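Long-range contacts in ESX secretion system protein YukD (Bacillus subtilis, PDB 2BPS), which is required for secretion of the protein YukE and is probably a component or regulator of the ESX-type secretion system: residues 54-59 / 74-79; 3-8 / 21-26. One frame throughout, in Å; residues are numbered along the deposited sequence.

Contact 1: residues 54-59 / 74-79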
loop_
_atom_site.group_PDB
_atom_site.type_symbol
_atom_site.label_atom_id
_atom_site.label_comp_id
_atom_site.label_asym_id
_atom_site.label_seq_id
_atom_site.Cartn_x
_atom_site.Cartn_y
_atom_site.Cartn_z
ATOM N N VAL A 54 1.221 -1.289 8.160
ATOM C CA VAL A 54 0.951 0.130 8.323
ATOM C C VAL A 54 1.901 0.583 9.401
ATOM O O VAL A 54 1.649 0.424 10.588
ATOM C CB VAL A 54 -0.470 0.418 8.755
ATOM C CG1 VAL A 54 -0.638 1.915 8.967
ATOM C CG2 VAL A 54 -1.430 -0.076 7.694
ATOM N N VAL A 55 3.015 1.133 8.950
ATOM C CA VAL A 55 4.080 1.597 9.810
ATOM C C VAL A 55 3.659 2.386 11.044
ATOM O O VAL A 55 4.013 2.034 12.171
ATOM C CB VAL A 55 5.050 2.432 8.986
ATOM C CG1 VAL A 55 6.216 2.865 9.835
ATOM C CG2 VAL A 55 5.513 1.616 7.785
ATOM N N ASN A 56 2.913 3.458 10.827
ATOM C CA ASN A 56 2.474 4.314 11.915
ATOM C C ASN A 56 1.549 3.607 12.900
ATOM O O ASN A 56 1.294 4.114 13.994
ATOM C CB ASN A 56 1.791 5.566 11.345
ATOM C CG ASN A 56 0.657 5.238 10.375
ATOM O OD1 ASN A 56 -0.520 5.378 10.705
ATOM N ND2 ASN A 56 1.015 4.803 9.172
ATOM N N LYS A 57 1.050 2.439 12.518
ATOM C CA LYS A 57 0.161 1.700 13.391
ATOM C C LYS A 57 0.699 0.336 13.721
ATOM O O LYS A 57 0.040 -0.438 14.398
ATOM C CB LYS A 57 -1.215 1.562 12.750
ATOM C CG LYS A 57 -2.027 2.830 12.803
ATOM C CD LYS A 57 -3.303 2.711 12.004
ATOM C CE LYS A 57 -4.085 4.033 12.013
ATOM N NZ LYS A 57 -5.199 4.045 11.010
ATOM N N ASP A 58 1.887 0.023 13.231
ATOM C CA ASP A 58 2.473 -1.275 13.512
ATOM C C ASP A 58 1.492 -2.450 13.395
ATOM O O ASP A 58 1.350 -3.254 14.318
ATOM C CB ASP A 58 3.072 -1.260 14.907
ATOM C CG ASP A 58 4.544 -1.507 14.889
ATOM O OD1 ASP A 58 4.938 -2.579 14.386
ATOM O OD2 ASP A 58 5.300 -0.632 15.367
ATOM N N LYS A 59 0.797 -2.537 12.271
ATOM C CA LYS A 59 -0.123 -3.636 12.044
ATOM C C LYS A 59 -0.038 -4.098 10.581
ATOM O O LYS A 59 0.027 -3.284 9.659
ATOM C CB LYS A 59 -1.555 -3.230 12.412
ATOM C CG LYS A 59 -2.573 -4.333 12.130
ATOM C CD LYS A 59 -3.841 -4.151 12.931
ATOM C CE LYS A 59 -4.832 -5.282 12.660
ATOM N NZ LYS A 59 -5.941 -5.335 13.667
ATOM N N ASN A 74 -5.964 8.698 5.502
ATOM C CA ASN A 74 -4.956 9.686 5.169
ATOM C C ASN A 74 -3.897 9.702 6.253
ATOM O O ASN A 74 -4.214 9.521 7.420
ATOM C CB ASN A 74 -5.592 11.066 5.048
ATOM C CG ASN A 74 -7.042 11.000 4.609
ATOM O OD1 ASN A 74 -7.919 10.661 5.401
ATOM N ND2 ASN A 74 -7.302 11.306 3.342
ATOM N N GLY A 75 -2.641 9.904 5.860
ATOM C CA GLY A 75 -1.563 9.942 6.827
ATOM C C GLY A 75 -0.871 8.605 6.982
ATOM O O GLY A 75 0.322 8.560 7.288
ATOM N N ASP A 76 -1.610 7.515 6.783
ATOM C CA ASP A 76 -1.043 6.170 6.896
ATOM C C ASP A 76 0.103 5.914 5.909
ATOM O O ASP A 76 0.079 6.362 4.758
ATOM C CB ASP A 76 -2.132 5.103 6.687
ATOM C CG ASP A 76 -3.040 4.955 7.889
ATOM O OD1 ASP A 76 -2.799 5.674 8.881
ATOM O OD2 ASP A 76 -3.980 4.127 7.843
ATOM N N ARG A 77 1.110 5.188 6.375
ATOM C CA ARG A 77 2.253 4.853 5.544
ATOM C C ARG A 77 2.221 3.342 5.377
ATOM O O ARG A 77 2.305 2.605 6.366
ATOM C CB ARG A 77 3.548 5.283 6.240
ATOM C CG ARG A 77 4.812 5.140 5.412
ATOM C CD ARG A 77 6.021 5.426 6.287
ATOM N NE ARG A 77 7.286 5.430 5.546
ATOM C CZ ARG A 77 7.946 6.529 5.181
ATOM N NH1 ARG A 77 9.089 6.425 4.511
ATOM N NH2 ARG A 77 7.470 7.733 5.489
ATOM N N LEU A 78 2.070 2.874 4.141
ATOM C CA LEU A 78 2.037 1.434 3.912
ATOM C C LEU A 78 3.393 0.941 3.431
ATOM O O LEU A 78 3.911 1.382 2.407
ATOM C CB LEU A 78 0.954 1.042 2.892
ATOM C CG LEU A 78 -0.497 1.482 3.115
ATOM C CD1 LEU A 78 -1.416 0.594 2.282
ATOM C CD2 LEU A 78 -0.876 1.388 4.577
ATOM N N GLU A 79 3.967 0.027 4.195
ATOM C CA GLU A 79 5.258 -0.543 3.869
ATOM C C GLU A 79 4.928 -1.863 3.204
ATOM O O GLU A 79 4.301 -2.727 3.819
ATOM C CB GLU A 79 6.048 -0.763 5.164
ATOM C CG GLU A 79 7.474 -1.240 5.042
ATOM C CD GLU A 79 8.110 -1.470 6.420
ATOM O OE1 GLU A 79 8.226 -2.644 6.863
ATOM O OE2 GLU A 79 8.481 -0.467 7.070
#
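Val54 and Leu78 run alongside each other in the same direction, Val54 CG2 reaching Leu78 CD2 at 3.5 Å. They form an antiparallel non-hydrogen-bonded pair on a buried face, where Ile72 touches both. Next along the chain, Val55 N donates to Arg77 O (3.1 Å), a bond bent to 136° at the hydrogen, and Val55 CG2 rests 3.6 Å from Glu79 CB, the two side chains crossing at about a right angle. Val55 begins a short 3-10 turn that reverses the chain between strands 51-54 and 59-62, and a G1 beta bulge sets Asp58 and Lys59 together opposite Val54. This turn flanks the last strand of a ubiquitin-like beta-grasp fold. At the end of the 3-10 turn, the extended chain of Lys57 brings NZ to 3.4 Å from Asp76 OD2, a weak salt bridge. With CG anti to the carbonyl carbon (chi1 -75°), the Asp76 carboxylate is carried toward the turn, where Lys57 meets it; OD2 also accepts from Thr73 N. An alanine here is likely to leave the Lys57 ammonium and the Thr73 amide without this carboxylate. Further out, Arg77 pairs with Asp10, while Arg53 forms a salt bridge with Glu79.

Contact 2: residues 3-8 / 21-26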
loop_
_atom_site.group_PDB
_atom_site.type_symbol
_atom_site.label_atom_id
_atom_site.label_comp_id
_atom_site.label_asym_id
_atom_site.label_seq_id
_atom_site.Cartn_x
_atom_site.Cartn_y
_atom_site.Cartn_z
ATOM N N SER A 3 -14.402 6.043 -0.874
ATOM C CA SER A 3 -13.963 7.277 -0.215
ATOM C C SER A 3 -12.448 7.464 -0.410
ATOM O O SER A 3 -11.658 6.578 -0.080
ATOM C CB SER A 3 -14.316 7.241 1.275
ATOM O OG SER A 3 -14.172 8.523 1.860
ATOM N N TYR A 4 -12.053 8.617 -0.947
ATOM C CA TYR A 4 -10.646 8.911 -1.228
ATOM C C TYR A 4 -9.770 9.157 -0.017
ATOM O O TYR A 4 -10.138 9.909 0.878
ATOM C CB TYR A 4 -10.529 10.118 -2.176
ATOM C CG TYR A 4 -10.922 9.813 -3.605
ATOM C CD1 TYR A 4 -11.790 10.648 -4.308
ATOM C CD2 TYR A 4 -10.464 8.658 -4.236
ATOM C CE1 TYR A 4 -12.201 10.333 -5.599
ATOM C CE2 TYR A 4 -10.867 8.334 -5.526
ATOM C CZ TYR A 4 -11.738 9.172 -6.197
ATOM O OH TYR A 4 -12.168 8.811 -7.445
ATOM N N ILE A 5 -8.604 8.518 -0.003
ATOM C CA ILE A 5 -7.644 8.678 1.085
ATOM C C ILE A 5 -6.248 8.971 0.538
ATOM O O ILE A 5 -5.861 8.465 -0.505
ATOM C CB ILE A 5 -7.559 7.411 1.973
ATOM C CG1 ILE A 5 -6.987 6.245 1.175
ATOM C CG2 ILE A 5 -8.930 7.032 2.472
ATOM C CD1 ILE A 5 -6.806 4.994 1.981
ATOM N N ASP A 6 -5.504 9.805 1.247
ATOM C CA ASP A 6 -4.146 10.151 0.853
ATOM C C ASP A 6 -3.213 9.360 1.726
ATOM O O ASP A 6 -3.202 9.535 2.938
ATOM C CB ASP A 6 -3.868 11.625 1.090
ATOM C CG ASP A 6 -4.467 12.502 0.034
ATOM O OD1 ASP A 6 -4.250 13.726 0.114
ATOM O OD2 ASP A 6 -5.146 11.981 -0.874
ATOM N N ILE A 7 -2.416 8.496 1.120
ATOM C CA ILE A 7 -1.491 7.689 1.897
ATOM C C ILE A 7 -0.087 7.762 1.312
ATOM O O ILE A 7 0.144 8.463 0.322
ATOM C CB ILE A 7 -1.964 6.223 1.948
ATOM C CG1 ILE A 7 -2.042 5.650 0.530
ATOM C CG2 ILE A 7 -3.314 6.158 2.645
ATOM C CD1 ILE A 7 -2.520 4.219 0.462
ATOM N N THR A 8 0.845 7.056 1.946
ATOM C CA THR A 8 2.225 7.013 1.485
ATOM C C THR A 8 2.652 5.570 1.311
ATOM O O THR A 8 2.413 4.741 2.191
ATOM C CB THR A 8 3.164 7.644 2.489
ATOM O OG1 THR A 8 2.787 8.996 2.680
ATOM C CG2 THR A 8 4.578 7.609 1.990
ATOM N N LEU A 21 0.158 8.533 -2.624
ATOM C CA LEU A 21 -0.919 8.052 -3.483
ATOM C C LEU A 21 -2.303 8.416 -2.953
ATOM O O LEU A 21 -2.532 8.401 -1.749
ATOM C CB LEU A 21 -0.792 6.523 -3.598
ATOM C CG LEU A 21 -1.553 5.605 -4.560
ATOM C CD1 LEU A 21 -2.420 4.640 -3.762
ATOM C CD2 LEU A 21 -2.350 6.422 -5.543
ATOM N N ARG A 22 -3.211 8.767 -3.857
ATOM C CA ARG A 22 -4.589 9.067 -3.487
ATOM C C ARG A 22 -5.496 8.129 -4.271
ATOM O O ARG A 22 -5.526 8.167 -5.506
ATOM C CB ARG A 22 -4.983 10.504 -3.822
ATOM C CG ARG A 22 -6.496 10.719 -3.679
ATOM C CD ARG A 22 -6.919 12.133 -3.994
ATOM N NE ARG A 22 -6.403 13.074 -3.008
ATOM C CZ ARG A 22 -6.567 14.389 -3.078
ATOM N NH1 ARG A 22 -6.067 15.169 -2.136
ATOM N NH2 ARG A 22 -7.229 14.925 -4.093
ATOM N N LEU A 23 -6.236 7.290 -3.558
ATOM C CA LEU A 23 -7.135 6.354 -4.210
ATOM C C LEU A 23 -8.348 6.085 -3.331
ATOM O O LEU A 23 -8.378 6.460 -2.159
ATOM C CB LEU A 23 -6.412 5.034 -4.505
ATOM C CG LEU A 23 -6.324 3.999 -3.383
ATOM C CD1 LEU A 23 -5.674 2.734 -3.926
ATOM C CD2 LEU A 23 -5.537 4.559 -2.213
ATOM N N SER A 24 -9.349 5.434 -3.913
ATOM C CA SER A 24 -10.559 5.101 -3.185
ATOM C C SER A 24 -10.296 3.937 -2.237
ATOM O O SER A 24 -9.717 2.922 -2.632
ATOM C CB SER A 24 -11.669 4.733 -4.157
ATOM O OG SER A 24 -12.840 4.396 -3.442
ATOM N N ASP A 25 -10.738 4.082 -0.991
ATOM C CA ASP A 25 -10.511 3.052 0.001
ATOM C C ASP A 25 -11.312 1.776 -0.182
ATOM O O ASP A 25 -11.199 0.864 0.639
ATOM C CB ASP A 25 -10.734 3.600 1.415
ATOM C CG ASP A 25 -12.164 4.022 1.667
ATOM O OD1 ASP A 25 -13.074 3.545 0.954
ATOM O OD2 ASP A 25 -12.374 4.821 2.603
ATOM N N TYR A 26 -12.122 1.690 -1.236
ATOM C CA TYR A 26 -12.873 0.454 -1.449
ATOM C C TYR A 26 -11.967 -0.516 -2.203
ATOM O O TYR A 26 -12.371 -1.623 -2.562
ATOM C CB TYR A 26 -14.163 0.687 -2.246
ATOM C CG TYR A 26 -13.970 0.744 -3.748
ATOM C CD1 TYR A 26 -13.472 1.895 -4.360
ATOM C CD2 TYR A 26 -14.299 -0.345 -4.565
ATOM C CE1 TYR A 26 -13.308 1.977 -5.752
ATOM C CE2 TYR A 26 -14.134 -0.275 -5.965
ATOM C CZ TYR A 26 -13.638 0.897 -6.548
ATOM O OH TYR A 26 -13.473 1.010 -7.914
#
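Asp6 and Arg22 extend alongside each other on one face of an antiparallel strand pair, their carboxylate and guanidinium planes only 11° apart. Arg22 grips side-on: NE gives a nearly straight bond to Asp6 OD2 (2.7 Å), NH1 another to Asp6 OD1 (3.2 Å), and each oxygen receives its donor on the syn lone pair. The arginine chain leaves the sheet extended and then bends at chi3 (-67°), which swings the guanidinium alongside the carboxylate so that two bonds rather than one fix their mutual rotation. On the same face, the Tyr4 ring turns an edge to the neighbouring strand, with CD2 3.4 Å from Ser24 N and Leu23 C lying in the ring plane.

The other face is apolar. Ile5 and Leu23 project from it in the same direction, with Ile5 CG1 4.1 Å from Leu23 CD2. That same methyl meets Ile7 CD1 at 4.0 Å, the side chains of Ile7 and Leu23 crossing at a slant, and so it joins two residues of the opposing strand. Ile7 CD1 also touches Leu21 CD1.

Between these faces, the backbones join Ile5 with Leu23 and Ile7 with Leu21 as hydrogen-bonded pairs, Ile7 N reaching Leu21 O at 2.9 Å. Backbone hydrogen bonding continues just past the strand ends, where Asp25 N bonds to Ser3 O (2.8 Å).

This is the N-terminal hairpin of the beta-grasp fold. Strand 18-24 is outermost in the sheet of this chain, whereas strand 4-10 is flanked on its far side by strand 77-80, which runs parallel to it. Ile5 also packs on Ile72, and, as in ubiquitin, the isoleucine-leucine face is probably the one turned toward helix 31-39.

Overall arrangement
Both contacts belong to one mixed sheet, and their centres lie about 13 Å apart. Along the chain they follow in series: the hairpin of contact 2 is complete before helix 31-39, and contact 1 then brings the end of strand 51-54 and the turn after it against the last strand. Across the sheet the order is 18-24, 4-10, 77-80, 51-54, 59-62, which places the first and last strands side by side inside the sheet, running parallel. The contacts meet there, with probable backbone hydrogen bonds from Leu78 N to Thr8 O and from Thr8 N to Asp76 O. Strand 77-80 thus ties the N-terminal hairpin to the later pair of strands, giving the ubiquitin-like sheet its continuity.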